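Local coordinates for MHC class I protein (Ginglymostoma cirratum, PDB 6LUP) that probably presents peptides at the cell surface for inspection by T cells, gripping them in a groove as classical MHC class I molecules do, at residues F9-A14 / H90-M95; C98-D103 / W165-L170; T200-H205 / V254-L259; L211-A216 / A248-V253. One frame throughout, in Å; residues are numbered along the deposited sequence.

Contact 1: F9-A14 / H90-M95; sequences FTWSTA and HTYQLM
F9 pairs with L94 and W11 with Y92 as hydrogen-bonded antiparallel pairs, two bonds each, and T13 N adds a fifth bond to H90 O; the strand axes lie 4.7 Å apart at 171°. F9, W11, Y92 and L94 project from one face, bulky and mostly aromatic groups suiting the floor of a peptide groove; the Y92 hydroxyl is bonded to H113. W11 and Y92 run side by side, CE3 of W11 reaching CD2 of Y92 at 3.5 Å, while the rings meet obliquely with planes at 66°. L94 CB fills the notch between its neighbours, 3.8 Å from F9 CB and 3.9 Å from W11 CZ3. With CG anti to the backbone N (chi1 -160°), L94 carries CD1 over one face of the F9 ring. T10, S12, T91 and Q93 occupy the other face, where another protein chain packs and accepts a hydrogen bond from Q93 NE2. Helix 55-82 covers the aromatic face through L65, W68 and W71, and strands 21-27 and 108-115 flank the pair.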
loop_
_atom_site.group_PDB
_atom_site.type_symbol
_atom_site.label_atom_id
_atom_site.label_comp_id
_atom_site.label_asym_id
_atom_site.label_seq_id
_atom_site.Cartn_x
_atom_site.Cartn_y
_atom_site.Cartn_z
ATOM N N PHE A 9 2.491 4.118 -10.227
ATOM C CA PHE A 9 1.781 5.086 -11.055
ATOM C C PHE A 9 0.402 4.546 -11.399
ATOM O O PHE A 9 0.285 3.419 -11.882
ATOM C CB PHE A 9 2.523 5.317 -12.375
ATOM C CG PHE A 9 3.933 5.823 -12.231
ATOM C CD1 PHE A 9 4.947 4.999 -11.751
ATOM C CD2 PHE A 9 4.261 7.105 -12.645
ATOM C CE1 PHE A 9 6.253 5.465 -11.651
ATOM C CE2 PHE A 9 5.566 7.576 -12.553
ATOM C CZ PHE A 9 6.564 6.759 -12.052
ATOM N N THR A 10 -0.638 5.344 -11.166
ATOM C CA THR A 10 -1.990 4.969 -11.575
ATOM C C THR A 10 -2.622 6.055 -12.439
ATOM O O THR A 10 -2.753 7.204 -12.009
ATOM C CB THR A 10 -2.907 4.671 -10.370
ATOM O OG1 THR A 10 -2.317 3.652 -9.560
ATOM C CG2 THR A 10 -4.281 4.199 -10.832
ATOM N N TRP A 11 -2.995 5.677 -13.659
ATOM C CA TRP A 11 -3.794 6.526 -14.533
ATOM C C TRP A 11 -5.223 5.996 -14.587
ATOM O O TRP A 11 -5.452 4.825 -14.908
ATOM C CB TRP A 11 -3.212 6.567 -15.945
ATOM C CG TRP A 11 -1.871 7.224 -16.056
ATOM C CD1 TRP A 11 -1.623 8.534 -16.344
ATOM C CD2 TRP A 11 -0.588 6.598 -15.904
ATOM N NE1 TRP A 11 -0.269 8.769 -16.378
ATOM C CE2 TRP A 11 0.391 7.599 -16.112
ATOM C CE3 TRP A 11 -0.169 5.293 -15.614
ATOM C CZ2 TRP A 11 1.765 7.334 -16.035
ATOM C CZ3 TRP A 11 1.197 5.031 -15.543
ATOM C CH2 TRP A 11 2.147 6.050 -15.753
ATOM N N SER A 12 -6.178 6.859 -14.257
ATOM C CA SER A 12 -7.598 6.515 -14.321
ATOM C C SER A 12 -8.316 7.326 -15.382
ATOM O O SER A 12 -7.955 8.471 -15.656
ATOM C CB SER A 12 -8.282 6.743 -12.973
ATOM O OG SER A 12 -7.750 5.891 -11.980
ATOM N N THR A 13 -9.345 6.727 -15.964
ATOM C CA THR A 13 -10.193 7.411 -16.924
ATOM C C THR A 13 -10.851 8.621 -16.260
ATOM O O THR A 13 -11.155 8.591 -15.064
ATOM C CB THR A 13 -11.265 6.458 -17.490
ATOM O OG1 THR A 13 -11.920 7.079 -18.600
ATOM C CG2 THR A 13 -12.298 6.099 -16.432
ATOM N N ALA A 14 -11.045 9.689 -17.026
ATOM C CA ALA A 14 -11.729 10.869 -16.511
ATOM C C ALA A 14 -13.087 10.439 -15.969
ATOM O O ALA A 14 -13.934 9.927 -16.711
ATOM C CB ALA A 14 -11.884 11.918 -17.599
ATOM N N HIS A 90 -11.587 2.843 -17.184
ATOM C CA HIS A 90 -10.328 2.155 -17.487
ATOM C C HIS A 90 -9.106 2.688 -16.734
ATOM O O HIS A 90 -9.098 3.824 -16.261
ATOM C CB HIS A 90 -10.080 2.143 -18.996
ATOM C CG HIS A 90 -11.144 1.426 -19.765
ATOM N ND1 HIS A 90 -11.306 0.058 -19.710
ATOM C CD2 HIS A 90 -12.116 1.888 -20.587
ATOM C CE1 HIS A 90 -12.325 -0.294 -20.475
ATOM N NE2 HIS A 90 -12.833 0.797 -21.019
ATOM N N THR A 91 -8.079 1.847 -16.643
ATOM C CA THR A 91 -6.909 2.107 -15.812
ATOM C C THR A 91 -5.611 1.722 -16.516
ATOM O O THR A 91 -5.555 0.730 -17.249
ATOM C CB THR A 91 -7.008 1.321 -14.484
ATOM O OG1 THR A 91 -8.168 1.751 -13.765
ATOM C CG2 THR A 91 -5.795 1.547 -13.605
ATOM N N TYR A 92 -4.574 2.522 -16.294
ATOM C CA TYR A 92 -3.214 2.105 -16.591
ATOM C C TYR A 92 -2.382 2.154 -15.312
ATOM O O TYR A 92 -2.576 3.032 -14.468
ATOM C CB TYR A 92 -2.586 2.982 -17.675
ATOM C CG TYR A 92 -1.378 2.350 -18.341
ATOM C CD1 TYR A 92 -1.520 1.537 -19.465
ATOM C CD2 TYR A 92 -0.095 2.559 -17.842
ATOM C CE1 TYR A 92 -0.421 0.956 -20.076
ATOM C CE2 TYR A 92 1.011 1.981 -18.444
ATOM C CZ TYR A 92 0.845 1.183 -19.563
ATOM O OH TYR A 92 1.946 0.611 -20.164
ATOM N N GLN A 93 -1.465 1.202 -15.165
ATOM C CA GLN A 93 -0.611 1.140 -13.986
ATOM C C GLN A 93 0.840 0.868 -14.348
ATOM O O GLN A 93 1.122 0.119 -15.284
ATOM C CB GLN A 93 -1.114 0.078 -13.013
ATOM C CG GLN A 93 -2.398 0.455 -12.299
ATOM C CD GLN A 93 -3.063 -0.733 -11.644
ATOM O OE1 GLN A 93 -3.691 -1.558 -12.309
ATOM N NE2 GLN A 93 -2.931 -0.828 -10.330
ATOM N N LEU A 94 1.749 1.484 -13.597
ATOM C CA LEU A 94 3.177 1.249 -13.755
ATOM C C LEU A 94 3.810 1.028 -12.392
ATOM O O LEU A 94 3.578 1.794 -11.464
ATOM C CB LEU A 94 3.850 2.434 -14.447
ATOM C CG LEU A 94 5.209 2.259 -15.132
ATOM C CD1 LEU A 94 5.731 3.618 -15.560
ATOM C CD2 LEU A 94 6.248 1.577 -14.266
ATOM N N MET A 95 4.609 -0.026 -12.289
ATOM C CA MET A 95 5.407 -0.306 -11.108
ATOM C C MET A 95 6.856 -0.368 -11.522
ATOM O O MET A 95 7.211 -1.162 -12.395
ATOM C CB MET A 95 5.068 -1.688 -10.569
ATOM C CG MET A 95 4.069 -1.729 -9.442
ATOM S SD MET A 95 3.629 -3.445 -9.080
ATOM C CE MET A 95 5.117 -4.017 -8.253
#

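Contact 2: C98-D103 / W165-L170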
loop_
_atom_site.group_PDB
_atom_site.type_symbol
_atom_site.label_atom_id
_atom_site.label_comp_id
_atom_site.label_asym_id
_atom_site.label_seq_id
_atom_site.Cartn_x
_atom_site.Cartn_y
_atom_site.Cartn_z
ATOM N N CYS A 98 13.853 -0.739 -7.380
ATOM C CA CYS A 98 15.077 -1.492 -7.197
ATOM C C CYS A 98 15.166 -1.961 -5.755
ATOM O O CYS A 98 14.534 -1.382 -4.873
ATOM C CB CYS A 98 16.286 -0.620 -7.528
ATOM S SG CYS A 98 16.371 0.900 -6.553
ATOM N N GLU A 99 15.943 -3.014 -5.527
ATOM C CA GLU A 99 16.196 -3.509 -4.182
ATOM C C GLU A 99 17.694 -3.641 -3.923
ATOM O O GLU A 99 18.424 -4.215 -4.731
ATOM C CB GLU A 99 15.494 -4.848 -3.961
ATOM C CG GLU A 99 15.740 -5.450 -2.589
ATOM C CD GLU A 99 14.927 -6.701 -2.353
ATOM O OE1 GLU A 99 15.273 -7.758 -2.930
ATOM O OE2 GLU A 99 13.945 -6.626 -1.583
ATOM N N LEU A 100 18.128 -3.103 -2.787
ATOM C CA LEU A 100 19.518 -3.158 -2.355
ATOM C C LEU A 100 19.707 -4.245 -1.301
ATOM O O LEU A 100 18.971 -4.304 -0.313
ATOM C CB LEU A 100 19.940 -1.799 -1.795
ATOM C CG LEU A 100 21.350 -1.608 -1.242
ATOM C CD1 LEU A 100 22.379 -1.518 -2.359
ATOM C CD2 LEU A 100 21.383 -0.353 -0.384
ATOM N N ARG A 101 20.706 -5.096 -1.521
ATOM C CA ARG A 101 20.978 -6.222 -0.635
ATOM C C ARG A 101 22.408 -6.204 -0.098
ATOM O O ARG A 101 23.366 -6.069 -0.866
ATOM C CB ARG A 101 20.715 -7.543 -1.359
ATOM C CG ARG A 101 19.289 -7.719 -1.853
ATOM C CD ARG A 101 19.043 -9.142 -2.320
ATOM N NE ARG A 101 17.716 -9.298 -2.911
ATOM C CZ ARG A 101 17.332 -10.342 -3.644
ATOM N NH1 ARG A 101 16.101 -10.386 -4.140
ATOM N NH2 ARG A 101 18.173 -11.339 -3.889
ATOM N N ASP A 102 22.539 -6.331 1.222
ATOM C CA ASP A 102 23.844 -6.494 1.870
ATOM C C ASP A 102 24.101 -7.959 2.229
ATOM O O ASP A 102 25.239 -8.431 2.177
ATOM C CB ASP A 102 23.988 -5.583 3.102
ATOM C CG ASP A 102 22.770 -5.616 4.025
ATOM O OD1 ASP A 102 22.018 -6.617 4.022
ATOM O OD2 ASP A 102 22.565 -4.629 4.766
ATOM N N ASP A 103 23.031 -8.666 2.592
ATOM C CA ASP A 103 23.073 -10.105 2.860
ATOM C C ASP A 103 23.108 -10.863 1.532
ATOM O O ASP A 103 22.071 -11.073 0.895
ATOM C CB ASP A 103 21.861 -10.540 3.700
ATOM C CG ASP A 103 21.835 -9.896 5.085
ATOM O OD1 ASP A 103 22.768 -10.142 5.885
ATOM O OD2 ASP A 103 20.869 -9.156 5.377
ATOM N N TRP A 165 20.320 6.696 -5.318
ATOM C CA TRP A 165 19.416 7.562 -4.556
ATOM C C TRP A 165 18.801 6.854 -3.349
ATOM O O TRP A 165 18.608 7.473 -2.297
ATOM C CB TRP A 165 18.332 8.154 -5.460
ATOM C CG TRP A 165 18.862 9.251 -6.318
ATOM C CD1 TRP A 165 19.522 9.118 -7.509
ATOM C CD2 TRP A 165 18.814 10.655 -6.040
ATOM N NE1 TRP A 165 19.880 10.353 -7.992
ATOM C CE2 TRP A 165 19.463 11.316 -7.110
ATOM C CE3 TRP A 165 18.284 11.420 -4.992
ATOM C CZ2 TRP A 165 19.587 12.711 -7.169
ATOM C CZ3 TRP A 165 18.413 12.805 -5.046
ATOM C CH2 TRP A 165 19.059 13.438 -6.133
ATOM N N LEU A 166 18.511 5.560 -3.492
ATOM C CA LEU A 166 18.045 4.766 -2.357
ATOM C C LEU A 166 19.059 4.854 -1.217
ATOM O O LEU A 166 18.682 5.047 -0.062
ATOM C CB LEU A 166 17.779 3.306 -2.748
ATOM C CG LEU A 166 17.392 2.341 -1.611
ATOM C CD1 LEU A 166 16.141 2.783 -0.858
ATOM C CD2 LEU A 166 17.227 0.915 -2.119
ATOM N N GLN A 167 20.342 4.751 -1.556
ATOM C CA GLN A 167 21.418 4.853 -0.571
ATOM C C GLN A 167 21.486 6.224 0.098
ATOM O O GLN A 167 21.809 6.327 1.283
ATOM C CB GLN A 167 22.759 4.478 -1.199
ATOM C CG GLN A 167 23.014 2.980 -1.157
ATOM C CD GLN A 167 24.110 2.530 -2.099
ATOM O OE1 GLN A 167 24.630 3.315 -2.893
ATOM N NE2 GLN A 167 24.465 1.252 -2.018
ATOM N N LYS A 168 21.165 7.265 -0.665
ATOM C CA LYS A 168 21.113 8.617 -0.137
ATOM C C LYS A 168 19.925 8.754 0.806
ATOM O O LYS A 168 20.051 9.308 1.897
ATOM C CB LYS A 168 21.014 9.635 -1.274
ATOM C CG LYS A 168 21.088 11.083 -0.816
ATOM C CD LYS A 168 20.591 12.032 -1.890
ATOM C CE LYS A 168 20.831 13.473 -1.481
ATOM N NZ LYS A 168 20.280 14.415 -2.487
ATOM N N TYR A 169 18.777 8.235 0.378
ATOM C CA TYR A 169 17.564 8.257 1.190
ATOM C C TYR A 169 17.755 7.540 2.523
ATOM O O TYR A 169 17.334 8.041 3.563
ATOM C CB TYR A 169 16.385 7.641 0.431
ATOM C CG TYR A 169 15.953 8.403 -0.808
ATOM C CD1 TYR A 169 16.083 9.790 -0.889
ATOM C CD2 TYR A 169 15.377 7.733 -1.886
ATOM C CE1 TYR A 169 15.678 10.483 -2.018
ATOM C CE2 TYR A 169 14.963 8.415 -3.019
ATOM C CZ TYR A 169 15.114 9.786 -3.082
ATOM O OH TYR A 169 14.702 10.462 -4.207
ATOM N N LEU A 170 18.402 6.378 2.483
ATOM C CA LEU A 170 18.687 5.606 3.696
ATOM C C LEU A 170 19.573 6.358 4.690
ATOM O O LEU A 170 19.412 6.210 5.898
ATOM C CB LEU A 170 19.301 4.247 3.349
ATOM C CG LEU A 170 18.361 3.227 2.696
ATOM C CD1 LEU A 170 19.156 2.097 2.065
ATOM C CD2 LEU A 170 17.340 2.674 3.680
#
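L100 and L166 both carry CG anti to the backbone N (chi1 179° and 175°), which stretches the strand leucine toward the helix and the helix leucine toward the strand. This is the alpha 2 half of the MHC class I platform: helix 148-172 rests on the antiparallel sheet, its short segment crossing strand 98-100 at -58° with the axes 9.9 Å apart. CD2 of L166 lands 3.9 Å from L100 CB, a purely apolar touch suited to the space between helix and sheet. One turn on, L170 sends CD1 to L100 CD2 at 4.1 Å. Q167, at the exposed margin, crosses L100 at about a right angle; its NE2 lies 3.5 Å from L100 CD1 and its CG 3.8 Å from L100 CD2, so both amide and methylene lie against the leucine methyls, with no hydrogen bond. C98 also faces the helix and is joined by a disulfide to C162, which fixes the strand to the same helix covalently. E99 points away from the helix and, on that side of the strand, accepts R101. The guanidinium comes side-on, NE at 2.9 Å and NH1 at 3.0 Å both bonding the single oxygen E99 OE1.

Contact 3: T200-H205 / V254-L259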
loop_
_atom_site.group_PDB
_atom_site.type_symbol
_atom_site.label_atom_id
_atom_site.label_comp_id
_atom_site.label_asym_id
_atom_site.label_seq_id
_atom_site.Cartn_x
_atom_site.Cartn_y
_atom_site.Cartn_z
ATOM N N THR A 200 0.102 -3.633 17.433
ATOM C CA THR A 200 -0.143 -2.347 16.788
ATOM C C THR A 200 1.086 -1.440 16.859
ATOM O O THR A 200 1.978 -1.648 17.687
ATOM C CB THR A 200 -1.382 -1.647 17.394
ATOM O OG1 THR A 200 -1.841 -0.617 16.509
ATOM C CG2 THR A 200 -1.075 -1.061 18.773
ATOM N N GLY A 201 1.126 -0.449 15.971
ATOM C CA GLY A 201 2.193 0.552 15.948
ATOM C C GLY A 201 3.544 0.075 15.439
ATOM O O GLY A 201 4.571 0.690 15.738
ATOM N N PHE A 202 3.553 -1.007 14.663
ATOM C CA PHE A 202 4.808 -1.557 14.149
ATOM C C PHE A 202 5.117 -1.156 12.712
ATOM O O PHE A 202 4.214 -0.904 11.911
ATOM C CB PHE A 202 4.873 -3.081 14.319
ATOM C CG PHE A 202 3.756 -3.833 13.645
ATOM C CD1 PHE A 202 3.861 -4.224 12.311
ATOM C CD2 PHE A 202 2.609 -4.192 14.355
ATOM C CE1 PHE A 202 2.838 -4.936 11.694
ATOM C CE2 PHE A 202 1.583 -4.904 13.744
ATOM C CZ PHE A 202 1.696 -5.274 12.411
ATOM N N TYR A 203 6.411 -1.086 12.410
ATOM C CA TYR A 203 6.916 -0.796 11.070
ATOM C C TYR A 203 8.242 -1.540 10.892
ATOM O O TYR A 203 9.079 -1.514 11.796
ATOM C CB TYR A 203 7.122 0.716 10.864
ATOM C CG TYR A 203 7.840 1.024 9.576
ATOM C CD1 TYR A 203 9.234 0.964 9.504
ATOM C CD2 TYR A 203 7.126 1.327 8.419
ATOM C CE1 TYR A 203 9.898 1.205 8.318
ATOM C CE2 TYR A 203 7.781 1.577 7.229
ATOM C CZ TYR A 203 9.164 1.512 7.183
ATOM O OH TYR A 203 9.813 1.756 6.001
ATOM N N PRO A 204 8.457 -2.188 9.726
ATOM C CA PRO A 204 7.591 -2.283 8.544
ATOM C C PRO A 204 6.444 -3.284 8.724
ATOM O O PRO A 204 6.308 -3.874 9.793
ATOM C CB PRO A 204 8.553 -2.741 7.444
ATOM C CG PRO A 204 9.598 -3.519 8.162
ATOM C CD PRO A 204 9.751 -2.869 9.509
ATOM N N HIS A 205 5.639 -3.467 7.679
ATOM C CA HIS A 205 4.371 -4.200 7.774
ATOM C C HIS A 205 4.528 -5.696 8.065
ATOM O O HIS A 205 3.682 -6.292 8.738
ATOM C CB HIS A 205 3.547 -4.001 6.496
ATOM C CG HIS A 205 3.911 -4.943 5.393
ATOM N ND1 HIS A 205 3.174 -6.073 5.107
ATOM C CD2 HIS A 205 4.952 -4.942 4.526
ATOM C CE1 HIS A 205 3.739 -6.721 4.105
ATOM N NE2 HIS A 205 4.819 -6.055 3.733
ATOM N N VAL A 254 5.386 -13.247 18.954
ATOM C CA VAL A 254 5.489 -12.277 17.867
ATOM C C VAL A 254 6.914 -12.168 17.322
ATOM O O VAL A 254 7.877 -12.038 18.082
ATOM C CB VAL A 254 4.995 -10.881 18.303
ATOM C CG1 VAL A 254 4.986 -9.922 17.121
ATOM C CG2 VAL A 254 3.606 -10.964 18.914
ATOM N N ASP A 255 7.029 -12.228 15.996
ATOM C CA ASP A 255 8.283 -11.969 15.294
ATOM C C ASP A 255 8.161 -10.761 14.378
ATOM O O ASP A 255 7.324 -10.722 13.475
ATOM C CB ASP A 255 8.737 -13.192 14.500
ATOM C CG ASP A 255 9.467 -14.200 15.358
ATOM O OD1 ASP A 255 10.658 -13.966 15.666
ATOM O OD2 ASP A 255 8.850 -15.223 15.722
ATOM N N HIS A 256 9.008 -9.774 14.640
ATOM C CA HIS A 256 9.072 -8.535 13.886
ATOM C C HIS A 256 10.524 -8.090 13.939
ATOM O O HIS A 256 11.167 -8.189 14.986
ATOM C CB HIS A 256 8.156 -7.485 14.526
ATOM C CG HIS A 256 8.125 -6.173 13.801
ATOM N ND1 HIS A 256 7.255 -5.917 12.762
ATOM C CD2 HIS A 256 8.841 -5.038 13.978
ATOM C CE1 HIS A 256 7.447 -4.685 12.325
ATOM N NE2 HIS A 256 8.403 -4.131 13.045
ATOM N N ASP A 257 11.048 -7.611 12.818
ATOM C CA ASP A 257 12.458 -7.223 12.765
ATOM C C ASP A 257 12.759 -5.909 13.509
ATOM O O ASP A 257 13.886 -5.412 13.495
ATOM C CB ASP A 257 12.983 -7.224 11.324
ATOM C CG ASP A 257 12.300 -6.205 10.448
ATOM O OD1 ASP A 257 11.714 -5.239 10.988
ATOM O OD2 ASP A 257 12.350 -6.370 9.211
ATOM N N GLY A 258 11.737 -5.365 14.162
ATOM C CA GLY A 258 11.911 -4.279 15.115
ATOM C C GLY A 258 12.079 -4.814 16.528
ATOM O O GLY A 258 12.372 -4.053 17.451
ATOM N N LEU A 259 11.894 -6.121 16.700
ATOM C CA LEU A 259 12.041 -6.758 18.008
ATOM C C LEU A 259 13.459 -7.273 18.229
ATOM O O LEU A 259 14.067 -7.004 19.268
ATOM C CB LEU A 259 11.020 -7.885 18.188
ATOM C CG LEU A 259 9.552 -7.461 18.252
ATOM C CD1 LEU A 259 8.642 -8.656 18.015
ATOM C CD2 LEU A 259 9.226 -6.780 19.577
#
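H256 leans across to F202, Y203 and P204, its CG anti to the backbone N (chi1 -179°), so that from CB outward the ring is thrust toward the 200-205 segment. On one flank of the ring, ND1 comes within 3.8 Å of F202 CD1. CE1, further out, lies 3.6 Å from the same F202 CD1, and F202 CB sits over the imidazole face as a CH-pi contact, 4.0 Å from its centroid. The two rings themselves meet obliquely, planes at 66°. On the other flank CD2 is a looser neighbour of Y203 O, and at the tip NE2 donates to that oxygen at 3.0 Å. The acceptor lies close to the imidazole plane, yet the C=O...NE2 angle is only 98°, with NE2 above the carbonyl plane, an approach that does not follow a lone pair. Histidine suits this place because it offers both a flat face for F202 and an N-H for a buried carbonyl. H256 ends the Y-x-C-x-V-x-H signature of immunoglobulin C1-set domains, begun by Y250 and C252, and the loop it reaches holds a cis peptide bond between Y203 and P204. Just before that loop, G201 and F202 form a G1 beta bulge opposite Y234. P204 CD lies 3.4 Å from D257 OD1, the oxygen over the imidazole face opposite F202.

Contact 4: L211-A216 / A248-V253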
loop_
_atom_site.group_PDB
_atom_site.type_symbol
_atom_site.label_atom_id
_atom_site.label_comp_id
_atom_site.label_asym_id
_atom_site.label_seq_id
_atom_site.Cartn_x
_atom_site.Cartn_y
_atom_site.Cartn_z
ATOM N N LEU A 211 -0.292 -18.150 17.970
ATOM C CA LEU A 211 -0.865 -18.439 19.280
ATOM C C LEU A 211 -0.552 -19.854 19.741
ATOM O O LEU A 211 -0.493 -20.784 18.936
ATOM C CB LEU A 211 -2.376 -18.203 19.266
ATOM C CG LEU A 211 -2.849 -16.776 19.561
ATOM C CD1 LEU A 211 -2.459 -15.787 18.471
ATOM C CD2 LEU A 211 -4.355 -16.773 19.762
ATOM N N PHE A 212 -0.353 -20.000 21.047
ATOM C CA PHE A 212 0.055 -21.272 21.634
ATOM C C PHE A 212 -0.778 -21.671 22.845
ATOM O O PHE A 212 -1.006 -20.870 23.758
ATOM C CB PHE A 212 1.539 -21.238 22.012
ATOM C CG PHE A 212 2.467 -21.369 20.841
ATOM C CD1 PHE A 212 2.804 -20.257 20.072
ATOM C CD2 PHE A 212 3.011 -22.602 20.506
ATOM C CE1 PHE A 212 3.656 -20.379 18.987
ATOM C CE2 PHE A 212 3.868 -22.727 19.423
ATOM C CZ PHE A 212 4.193 -21.614 18.663
ATOM N N ARG A 213 -1.226 -22.924 22.837
ATOM C CA ARG A 213 -1.912 -23.516 23.976
ATOM C C ARG A 213 -0.983 -24.497 24.673
ATOM O O ARG A 213 -0.654 -25.547 24.117
ATOM C CB ARG A 213 -3.198 -24.220 23.538
ATOM C CG ARG A 213 -3.986 -24.821 24.691
ATOM C CD ARG A 213 -5.323 -25.376 24.237
ATOM N NE ARG A 213 -6.058 -25.968 25.354
ATOM C CZ ARG A 213 -5.984 -27.247 25.713
ATOM N NH1 ARG A 213 -6.693 -27.684 26.748
ATOM N NH2 ARG A 213 -5.209 -28.093 25.041
ATOM N N ASP A 214 -0.553 -24.133 25.881
ATOM C CA ASP A 214 0.268 -24.991 26.744
ATOM C C ASP A 214 1.461 -25.635 26.013
ATOM O O ASP A 214 1.661 -26.854 26.081
ATOM C CB ASP A 214 -0.618 -26.058 27.416
ATOM C CG ASP A 214 -0.030 -26.583 28.715
ATOM O OD1 ASP A 214 0.438 -25.768 29.540
ATOM O OD2 ASP A 214 -0.052 -27.816 28.921
ATOM N N SER A 215 2.241 -24.805 25.315
ATOM C CA SER A 215 3.418 -25.235 24.531
ATOM C C SER A 215 3.092 -25.812 23.145
ATOM O O SER A 215 3.998 -26.149 22.380
ATOM C CB SER A 215 4.313 -26.212 25.319
ATOM O OG SER A 215 4.964 -25.568 26.402
ATOM N N ALA A 216 1.805 -25.914 22.822
ATOM C CA ALA A 216 1.381 -26.416 21.516
ATOM C C ALA A 216 0.916 -25.290 20.596
ATOM O O ALA A 216 0.285 -24.332 21.041
ATOM C CB ALA A 216 0.285 -27.462 21.673
ATOM N N ALA A 248 -5.256 -24.855 30.884
ATOM C CA ALA A 248 -4.130 -24.643 29.970
ATOM C C ALA A 248 -3.683 -23.181 29.872
ATOM O O ALA A 248 -4.509 -22.267 29.806
ATOM C CB ALA A 248 -4.454 -25.198 28.590
ATOM N N LYS A 249 -2.366 -22.977 29.876
ATOM C CA LYS A 249 -1.782 -21.641 29.774
ATOM C C LYS A 249 -1.715 -21.193 28.318
ATOM O O LYS A 249 -1.402 -21.991 27.428
ATOM C CB LYS A 249 -0.383 -21.603 30.405
ATOM C CG LYS A 249 -0.328 -22.025 31.871
ATOM C CD LYS A 249 -0.911 -20.967 32.799
ATOM C CE LYS A 249 -1.138 -21.533 34.192
ATOM N NZ LYS A 249 -1.742 -20.535 35.120
ATOM N N TYR A 250 -2.013 -19.918 28.084
ATOM C CA TYR A 250 -2.002 -19.362 26.735
ATOM C C TYR A 250 -0.903 -18.331 26.533
ATOM O O TYR A 250 -0.708 -17.440 27.364
ATOM C CB TYR A 250 -3.353 -18.741 26.398
ATOM C CG TYR A 250 -4.457 -19.751 26.222
ATOM C CD1 TYR A 250 -4.550 -20.511 25.057
ATOM C CD2 TYR A 250 -5.413 -19.944 27.217
ATOM C CE1 TYR A 250 -5.566 -21.441 24.890
ATOM C CE2 TYR A 250 -6.436 -20.870 27.060
ATOM C CZ TYR A 250 -6.508 -21.617 25.894
ATOM O OH TYR A 250 -7.520 -22.537 25.731
ATOM N N SER A 251 -0.193 -18.463 25.418
ATOM C CA SER A 251 0.830 -17.497 25.043
ATOM C C SER A 251 0.666 -17.013 23.601
ATOM O O SER A 251 0.167 -17.738 22.733
ATOM C CB SER A 251 2.233 -18.069 25.271
ATOM O OG SER A 251 2.474 -19.189 24.440
ATOM N N CYS A 252 1.074 -15.770 23.372
ATOM C CA CYS A 252 1.144 -15.200 22.039
ATOM C C CYS A 252 2.598 -14.865 21.712
ATOM O O CYS A 252 3.279 -14.193 22.491
ATOM C CB CYS A 252 0.273 -13.952 21.946
ATOM S SG CYS A 252 0.345 -13.163 20.327
ATOM N N VAL A 253 3.068 -15.349 20.565
ATOM C CA VAL A 253 4.455 -15.152 20.152
ATOM C C VAL A 253 4.540 -14.274 18.896
ATOM O O VAL A 253 3.845 -14.516 17.907
ATOM C CB VAL A 253 5.199 -16.501 19.976
ATOM C CG1 VAL A 253 4.669 -17.277 18.782
ATOM C CG2 VAL A 253 6.694 -16.281 19.830
#
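F212 and S251 form the close-packed centre of this antiparallel pairing, bonded both ways: F212 N to S251 O at 2.9 Å and S251 N to F212 O at 3.0 Å. S251 holds OG between its backbone N and carbonyl carbon (chi1 64°), which sets the hydroxyl oxygen 3.3 Å from F212 CB; the short serine side chain fits against that carbon. Further along the same strand, V253 brings CG1 in the plane of the F212 ring to its edge, 3.3 Å from CE1, a snug fit for a branched side chain. On the inward face L211 CD1 lies beside C252 SG, whose disulfide to C197 crosses to strand 194-202, so apolar bulk and sulfur share the core. The other end opens toward solvent. There R213, extended with CG anti to N (chi1 -178°), passes obliquely over Y250, CG reaching its CE1 at 3.7 Å, and lays one guanidinium face on the methyl of A248. Y250 OH lies at the guanidinium edge without bonding to it. D214 is tied by its backbone, N to K249 O at 2.8 Å, while the K249 chain runs off from the pairing. A type I' turn from R213 to A216 then links strand 208-213 to 216-217; strands 208-213 and 250-255 are the neighbouring C and F strands of an immunoglobulin C1-set domain, with its inter-sheet disulfide.

Overall arrangement
From the N terminus, strand 3-12 enters the platform first, and contact 1 closes a loop containing helix 55-82 when strand 91-100 returns beside it, joining the two halves of the groove floor. The same strand continues into contact 2, whose loop carries strands 108-115 and 118-124 and helix 135-146 before helix 148-172 comes over the sheet; their centres are 27 Å apart. The chain then passes to the immunoglobulin domain. Contact 3 joins the ends of strands 194-202 and 250-255, near the platform, and contact 4 lies wholly within its span, pairing strand 208-213 with 250-255 at the far end. Contacts 2 and 3 come within about 8 Å at their nearest atoms without touching.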